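Local coordinates for protein adenylation domain (Streptomyces sp., PDB 5N9X) that belongs to the AMP-binding enzyme family and binds adenosine-5'-triphosphate and threonine next to each other in one site, at residues Y280-G285 with I308-I313; Q256-F261 with E286-A291. All coordinates share one frame; numbering follows the deposited sequence.

Interaction 1. Residues Y280-G285 with I308-I313; sequences YVVFGG and INMYGI. With ATP (adenosine-5'-triphosphate), chain D; THR (threonine), chain C.
The Tyr280 ring meets Ile308 edge-on: Ile308 CD1 lies near the ring plane, 3.7 Å from Tyr280 CD1. Outside the pair, Phe195 meets the same ring edge-to-face, and Ser196 N binds the hydroxyl. Phe283 also presents an edge, with its CD1 3.3 Å from Ile308 O, while Asn309 N approaches the ring obliquely. Tyr311 comes obliquely to the adenine of ATP, and its hydroxyl is bonded to Asp406.

The rings hang from or follow two adjacent parallel strands, the two strands of a beta-alpha-beta unit whose helix is 290-300. Ile308 N donates to Val281 O; Phe283 N returns a nearly straight bond to Ile308 O (2.8 Å, 171°), and Met310 N reaches Phe283 O at 2.8 Å with a more bent approach. Val282, Ile308 and Met310 point to one face of the sheet, Phe283 and Asn309 to the other. On the first face Val282 CG1 touches Met310 SD at 3.7 Å, beyond which the bent thioether chain leads away.

Past the last bond the strands lead into the ligand pocket. Met310 O accepts from ATP N6 at 2.9 Å. Asn309 has its CG anti to the backbone N (chi1 -177°), which carries OD1 to the same amino group, 3.0 Å from N6 in a weak bond; ND2 has a weak bond to Val336 O. Gly284, without a side chain, lets the bound threonine bring CG2 to 4.2 Å from its CA.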
loop_
_atom_site.group_PDB
_atom_site.type_symbol
_atom_site.label_atom_id
_atom_site.label_comp_id
_atom_site.label_asym_id
_atom_site.label_seq_id
_atom_site.Cartn_x
_atom_site.Cartn_y
_atom_site.Cartn_z
ATOM N N TYR A 280 4.025 -15.557 8.279
ATOM C CA TYR A 280 4.524 -14.666 7.226
ATOM C C TYR A 280 4.575 -13.219 7.657
ATOM O O TYR A 280 3.634 -12.702 8.245
ATOM C CB TYR A 280 3.649 -14.736 5.970
ATOM C CG TYR A 280 3.654 -16.026 5.200
ATOM C CD1 TYR A 280 4.677 -16.319 4.306
ATOM C CD2 TYR A 280 2.601 -16.925 5.321
ATOM C CE1 TYR A 280 4.673 -17.503 3.565
ATOM C CE2 TYR A 280 2.567 -18.097 4.595
ATOM C CZ TYR A 280 3.608 -18.393 3.715
ATOM O OH TYR A 280 3.571 -19.571 2.990
ATOM N N VAL A 281 5.665 -12.553 7.341
ATOM C CA VAL A 281 5.652 -11.104 7.346
ATOM C C VAL A 281 5.895 -10.658 5.909
ATOM O O VAL A 281 6.875 -11.028 5.312
ATOM C CB VAL A 281 6.687 -10.505 8.288
ATOM C CG1 VAL A 281 6.344 -9.053 8.588
ATOM C CG2 VAL A 281 6.722 -11.299 9.577
ATOM N N VAL A 282 4.969 -9.886 5.363
ATOM C CA VAL A 282 5.034 -9.455 3.981
ATOM C C VAL A 282 5.315 -7.985 3.995
ATOM O O VAL A 282 4.645 -7.252 4.701
ATOM C CB VAL A 282 3.710 -9.749 3.208
ATOM C CG1 VAL A 282 3.672 -9.013 1.883
ATOM C CG2 VAL A 282 3.532 -11.227 2.986
ATOM N N PHE A 283 6.314 -7.557 3.233
ATOM C CA PHE A 283 6.655 -6.149 3.133
ATOM C C PHE A 283 6.131 -5.606 1.831
ATOM O O PHE A 283 6.195 -6.294 0.800
ATOM C CB PHE A 283 8.174 -5.937 3.191
ATOM C CG PHE A 283 8.819 -6.513 4.414
ATOM C CD1 PHE A 283 9.135 -7.867 4.475
ATOM C CD2 PHE A 283 9.114 -5.709 5.501
ATOM C CE1 PHE A 283 9.741 -8.412 5.601
ATOM C CE2 PHE A 283 9.734 -6.249 6.637
ATOM C CZ PHE A 283 10.047 -7.597 6.686
ATOM N N GLY A 284 5.660 -4.367 1.851
ATOM C CA GLY A 284 5.335 -3.698 0.610
ATOM C C GLY A 284 5.402 -2.192 0.679
ATOM O O GLY A 284 5.280 -1.601 1.742
ATOM N N GLY A 285 5.587 -1.569 -0.475
ATOM C CA GLY A 285 5.323 -0.152 -0.597
ATOM C C GLY A 285 6.544 0.736 -0.538
ATOM O O GLY A 285 6.456 1.900 -0.899
ATOM N N ILE A 308 8.946 -11.966 3.248
ATOM C CA ILE A 308 8.666 -11.807 1.833
ATOM C C ILE A 308 8.576 -10.330 1.462
ATOM O O ILE A 308 7.741 -9.575 1.986
ATOM C CB ILE A 308 7.346 -12.513 1.417
ATOM C CG1 ILE A 308 7.566 -14.022 1.285
ATOM C CG2 ILE A 308 6.833 -11.977 0.088
ATOM C CD1 ILE A 308 7.477 -14.756 2.549
ATOM N N ASN A 309 9.457 -9.912 0.564
ATOM C CA ASN A 309 9.396 -8.557 0.080
ATOM C C ASN A 309 8.528 -8.605 -1.145
ATOM O O ASN A 309 8.692 -9.490 -1.964
ATOM C CB ASN A 309 10.782 -7.976 -0.237
ATOM C CG ASN A 309 10.688 -6.535 -0.680
ATOM O OD1 ASN A 309 9.647 -5.908 -0.492
ATOM N ND2 ASN A 309 11.760 -5.999 -1.259
ATOM N N MET A 310 7.564 -7.703 -1.251
ATOM C CA MET A 310 6.753 -7.643 -2.472
ATOM C C MET A 310 6.782 -6.247 -3.074
ATOM O O MET A 310 6.362 -5.290 -2.424
ATOM C CB MET A 310 5.302 -8.081 -2.211
ATOM C CG MET A 310 5.167 -9.529 -1.765
ATOM S SD MET A 310 3.479 -10.188 -1.610
ATOM C CE MET A 310 3.221 -10.828 -3.287
ATOM N N TYR A 311 7.307 -6.136 -4.290
ATOM C CA TYR A 311 7.200 -4.875 -5.021
ATOM C C TYR A 311 5.787 -4.813 -5.539
ATOM O O TYR A 311 5.241 -5.840 -5.990
ATOM C CB TYR A 311 8.215 -4.767 -6.176
ATOM C CG TYR A 311 7.917 -3.637 -7.157
ATOM C CD1 TYR A 311 8.401 -2.359 -6.932
ATOM C CD2 TYR A 311 7.177 -3.854 -8.312
ATOM C CE1 TYR A 311 8.140 -1.333 -7.811
ATOM C CE2 TYR A 311 6.911 -2.836 -9.195
ATOM C CZ TYR A 311 7.390 -1.579 -8.938
ATOM O OH TYR A 311 7.123 -0.567 -9.810
ATOM N N GLY A 312 5.192 -3.625 -5.478
ATOM C CA GLY A 312 3.827 -3.449 -5.931
ATOM C C GLY A 312 3.517 -1.995 -6.201
ATOM O O GLY A 312 4.198 -1.096 -5.697
ATOM N N ILE A 313 2.485 -1.775 -7.009
ATOM C CA ILE A 313 1.936 -0.461 -7.311
ATOM C C ILE A 313 0.442 -0.586 -7.396
ATOM O O ILE A 313 -0.061 -1.666 -7.747
ATOM C CB ILE A 313 2.454 0.096 -8.652
ATOM C CG1 ILE A 313 2.809 -1.061 -9.572
ATOM C CG2 ILE A 313 3.617 1.026 -8.464
ATOM C CD1 ILE A 313 3.448 -0.652 -10.834
HETATM P PG ATP D . 1.579 6.893 -7.423
HETATM O O1G ATP D . 2.759 6.740 -8.376
HETATM O O2G ATP D . 0.911 8.232 -7.482
HETATM O O3G ATP D . 0.536 5.793 -7.522
HETATM P PB ATP D . 2.706 5.614 -5.046
HETATM O O1B ATP D . 4.021 5.263 -5.749
HETATM O O2B ATP D . 2.665 5.750 -3.558
HETATM O O3B ATP D . 2.187 6.913 -5.884
HETATM P PA ATP D . 1.361 3.198 -4.838
HETATM O O1A ATP D . 0.825 2.305 -5.933
HETATM O O2A ATP D . 0.643 3.200 -3.493
HETATM O O3A ATP D . 1.471 4.672 -5.436
HETATM O "O5'" ATP D . 2.960 2.990 -4.570
HETATM C "C5'" ATP D . 3.817 2.136 -5.328
HETATM C "C4'" ATP D . 5.247 2.680 -5.320
HETATM O "O4'" ATP D . 5.945 2.280 -4.151
HETATM C "C3'" ATP D . 6.090 2.276 -6.515
HETATM O "O3'" ATP D . 6.184 3.418 -7.360
HETATM C "C2'" ATP D . 7.449 1.927 -5.964
HETATM O "O2'" ATP D . 8.330 3.017 -6.224
HETATM C "C1'" ATP D . 7.266 1.819 -4.466
HETATM N N9 ATP D . 7.405 0.407 -3.990
HETATM C C8 ATP D . 6.380 -0.434 -3.726
HETATM N N7 ATP D . 6.801 -1.648 -3.304
HETATM C C5 ATP D . 8.144 -1.600 -3.277
HETATM C C6 ATP D . 9.215 -2.555 -2.915
HETATM N N6 ATP D . 8.905 -3.799 -2.503
HETATM N N1 ATP D . 10.494 -2.141 -3.022
HETATM C C2 ATP D . 10.777 -0.900 -3.467
HETATM N N3 ATP D . 9.866 0.039 -3.805
HETATM C C4 ATP D . 8.542 -0.247 -3.736
HETATM N N THR C . 0.394 -1.321 -3.389
HETATM C CA THR C . 1.087 -0.765 -2.217
HETATM C C THR C . 1.744 0.507 -2.669
HETATM O O THR C . 2.289 1.360 -1.940
HETATM C CB THR C . 2.167 -1.712 -1.642
HETATM O OG1 THR C . 3.015 -2.194 -2.705
HETATM C CG2 THR C . 1.516 -2.881 -0.914
HETATM O OXT THR C . 1.718 0.620 -3.887
#

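Interaction 2. Residues Q256-F261 with E286-A291; sequences QTPTAF and EKLTPA. With ATP (adenosine-5'-triphosphate), chain D.
Thr259 and Glu286 cross at an angle, and a single carboxylate oxygen does the gripping. Glu286 OE1 takes two donors from one residue: Thr259 N at 3.1 Å, nearly in line with the C-O bond, and Thr259 OG1 at 2.6 Å, on the syn lone pair facing the other oxygen. The threonine hydroxyl stands beside its own backbone N (chi1 -59°), which makes this two-point hold possible. Glu286 reaches it with a chain extended beyond CG.

Pro258 lies across both Glu286 and Leu288. Its CD rests on Glu286 CB at 3.7 Å, while the neighbouring corner of the ring turns to leucine, Pro258 CG to Leu288 CD1 being 3.7 Å. Leu288 sends CG away from its backbone N, bringing CD1 against both CB and CG of the proline.

The segment 256-261 opens a helix. Thr257 is its N-cap and OG1 accepts from Ala260 N (3.2 Å); Glu286 OE1 supplies an acceptor for the preceding amide, that of Thr259, so two amides of the first turn are bound by side chains, one from within the segment and one from across the contact. The helix start would probably favour the carboxylate there. The backbone of Glu286 and Lys287 meanwhile borders the adenine of ATP: Glu286 O is 3.0 Å from N1, and Lys287 CA is 3.3 Å from C2.

Helix 258-271 follows strand 253-256. Segment 286-291 leads from the end of strand 280-284 into helix 290-300. Leu288 also packs on Val293 of that helix, and Phe261 meets Trp296 from the same helix and, edge-to-face, Phe283 of strand 280-284.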
loop_
_atom_site.group_PDB
_atom_site.type_symbol
_atom_site.label_atom_id
_atom_site.label_comp_id
_atom_site.label_asym_id
_atom_site.label_seq_id
_atom_site.Cartn_x
_atom_site.Cartn_y
_atom_site.Cartn_z
ATOM N N GLN A 256 3.404 -5.257 6.501
ATOM C CA GLN A 256 4.055 -4.058 7.024
ATOM C C GLN A 256 4.761 -3.303 5.909
ATOM O O GLN A 256 5.299 -3.895 4.989
ATOM C CB GLN A 256 5.072 -4.430 8.115
ATOM C CG GLN A 256 4.519 -4.917 9.449
ATOM C CD GLN A 256 4.050 -3.778 10.338
ATOM O OE1 GLN A 256 4.811 -3.271 11.168
ATOM N NE2 GLN A 256 2.796 -3.365 10.169
ATOM N N THR A 257 4.778 -1.983 5.986
ATOM C CA THR A 257 5.775 -1.269 5.216
ATOM C C THR A 257 7.099 -1.439 5.940
ATOM O O THR A 257 7.117 -1.776 7.113
ATOM C CB THR A 257 5.435 0.185 5.053
ATOM O OG1 THR A 257 5.390 0.773 6.347
ATOM C CG2 THR A 257 4.091 0.324 4.351
ATOM N N PRO A 258 8.213 -1.246 5.226
ATOM C CA PRO A 258 9.480 -1.339 5.957
ATOM C C PRO A 258 9.576 -0.336 7.115
ATOM O O PRO A 258 10.042 -0.737 8.178
ATOM C CB PRO A 258 10.526 -1.081 4.865
ATOM C CG PRO A 258 9.861 -1.658 3.610
ATOM C CD PRO A 258 8.405 -1.253 3.766
ATOM N N THR A 259 9.111 0.894 6.946
ATOM C CA THR A 259 9.100 1.878 8.030
ATOM C C THR A 259 8.352 1.375 9.263
ATOM O O THR A 259 8.838 1.489 10.394
ATOM C CB THR A 259 8.452 3.206 7.564
ATOM O OG1 THR A 259 9.197 3.718 6.459
ATOM C CG2 THR A 259 8.408 4.248 8.692
ATOM N N ALA A 260 7.171 0.808 9.035
ATOM C CA ALA A 260 6.343 0.263 10.102
ATOM C C ALA A 260 7.025 -0.916 10.804
ATOM O O ALA A 260 6.982 -1.022 12.034
ATOM C CB ALA A 260 4.983 -0.159 9.542
ATOM N N PHE A 261 7.636 -1.795 10.010
ATOM C CA PHE A 261 8.327 -2.975 10.513
ATOM C C PHE A 261 9.596 -2.625 11.322
ATOM O O PHE A 261 9.906 -3.283 12.300
ATOM C CB PHE A 261 8.677 -3.910 9.342
ATOM C CG PHE A 261 9.542 -5.073 9.727
ATOM C CD1 PHE A 261 8.975 -6.230 10.260
ATOM C CD2 PHE A 261 10.923 -5.022 9.543
ATOM C CE1 PHE A 261 9.766 -7.322 10.625
ATOM C CE2 PHE A 261 11.724 -6.093 9.907
ATOM C CZ PHE A 261 11.137 -7.257 10.458
ATOM N N GLU A 286 7.668 0.209 -0.057
ATOM C CA GLU A 286 8.898 0.987 0.058
ATOM C C GLU A 286 10.059 0.105 -0.278
ATOM O O GLU A 286 9.913 -1.114 -0.290
ATOM C CB GLU A 286 9.098 1.553 1.466
ATOM C CG GLU A 286 7.889 2.228 2.033
ATOM C CD GLU A 286 8.190 3.028 3.280
ATOM O OE1 GLU A 286 8.755 2.468 4.249
ATOM O OE2 GLU A 286 7.839 4.227 3.283
ATOM N N LYS A 287 11.211 0.726 -0.515
ATOM C CA LYS A 287 12.457 0.006 -0.752
ATOM C C LYS A 287 12.920 -0.651 0.542
ATOM O O LYS A 287 13.167 0.035 1.525
ATOM C CB LYS A 287 13.521 0.959 -1.290
ATOM C CG LYS A 287 14.840 0.316 -1.679
ATOM C CD LYS A 287 15.952 1.368 -1.732
ATOM C CE LYS A 287 17.300 0.763 -2.128
ATOM N NZ LYS A 287 17.751 1.249 -3.474
ATOM N N LEU A 288 13.024 -1.973 0.558
ATOM C CA LEU A 288 13.422 -2.674 1.778
ATOM C C LEU A 288 14.945 -2.913 1.789
ATOM O O LEU A 288 15.464 -3.641 0.943
ATOM C CB LEU A 288 12.640 -3.993 1.905
ATOM C CG LEU A 288 12.835 -4.906 3.126
ATOM C CD1 LEU A 288 12.266 -4.305 4.421
ATOM C CD2 LEU A 288 12.261 -6.313 2.890
ATOM N N THR A 289 15.660 -2.263 2.711
ATOM C CA THR A 289 17.108 -2.440 2.826
ATOM C C THR A 289 17.413 -3.557 3.810
ATOM O O THR A 289 16.748 -3.688 4.842
ATOM C CB THR A 289 17.847 -1.170 3.295
ATOM O OG1 THR A 289 17.316 -0.750 4.555
ATOM C CG2 THR A 289 17.720 -0.043 2.282
ATOM N N PRO A 290 18.418 -4.373 3.483
ATOM C CA PRO A 290 18.891 -5.449 4.367
ATOM C C PRO A 290 19.078 -5.013 5.821
ATOM O O PRO A 290 18.748 -5.771 6.728
ATOM C CB PRO A 290 20.229 -5.851 3.735
ATOM C CG PRO A 290 20.024 -5.549 2.243
ATOM C CD PRO A 290 19.155 -4.320 2.203
ATOM N N ALA A 291 19.594 -3.810 6.038
ATOM C CA ALA A 291 19.837 -3.314 7.383
ATOM C C ALA A 291 18.581 -3.329 8.265
ATOM O O ALA A 291 18.638 -3.730 9.427
ATOM C CB ALA A 291 20.406 -1.913 7.312
HETATM P PG ATP D . 1.579 6.893 -7.423
HETATM O O1G ATP D . 2.759 6.740 -8.376
HETATM O O2G ATP D . 0.911 8.232 -7.482
HETATM O O3G ATP D . 0.536 5.793 -7.522
HETATM P PB ATP D . 2.706 5.614 -5.046
HETATM O O1B ATP D . 4.021 5.263 -5.749
HETATM O O2B ATP D . 2.665 5.750 -3.558
HETATM O O3B ATP D . 2.187 6.913 -5.884
HETATM P PA ATP D . 1.361 3.198 -4.838
HETATM O O1A ATP D . 0.825 2.305 -5.933
HETATM O O2A ATP D . 0.643 3.200 -3.493
HETATM O O3A ATP D . 1.471 4.672 -5.436
HETATM O "O5'" ATP D . 2.960 2.990 -4.570
HETATM C "C5'" ATP D . 3.817 2.136 -5.328
HETATM C "C4'" ATP D . 5.247 2.680 -5.320
HETATM O "O4'" ATP D . 5.945 2.280 -4.151
HETATM C "C3'" ATP D . 6.090 2.276 -6.515
HETATM O "O3'" ATP D . 6.184 3.418 -7.360
HETATM C "C2'" ATP D . 7.449 1.927 -5.964
HETATM O "O2'" ATP D . 8.330 3.017 -6.224
HETATM C "C1'" ATP D . 7.266 1.819 -4.466
HETATM N N9 ATP D . 7.405 0.407 -3.990
HETATM C C8 ATP D . 6.380 -0.434 -3.726
HETATM N N7 ATP D . 6.801 -1.648 -3.304
HETATM C C5 ATP D . 8.144 -1.600 -3.277
HETATM C C6 ATP D . 9.215 -2.555 -2.915
HETATM N N6 ATP D . 8.905 -3.799 -2.503
HETATM N N1 ATP D . 10.494 -2.141 -3.022
HETATM C C2 ATP D . 10.777 -0.900 -3.467
HETATM N N3 ATP D . 9.866 0.039 -3.805
HETATM C C4 ATP D . 8.542 -0.247 -3.736
#

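The centres of the two interactions lie about 9 Å apart, and their segments alternate along the chain: 256-261, 280-285, 286-291, 308-313. Parallel strands 253-256, 280-284 and 306-310 are neighbours in one sheet; interaction 1 joins the latter two, and interaction 2 joins the start of helix 258-271, after the first, to the loop after the second. Gln256 ties them together through probable hydrogen bonds, its N to Val282 O and its O to Gly284 N. Both reach the adenine at the C-terminal ends of these strands, interaction 1 at the amino group and interaction 2 at the N1 and C2 side, so the ends of strands 280-284 and 306-310 both contribute to the nucleotide pocket.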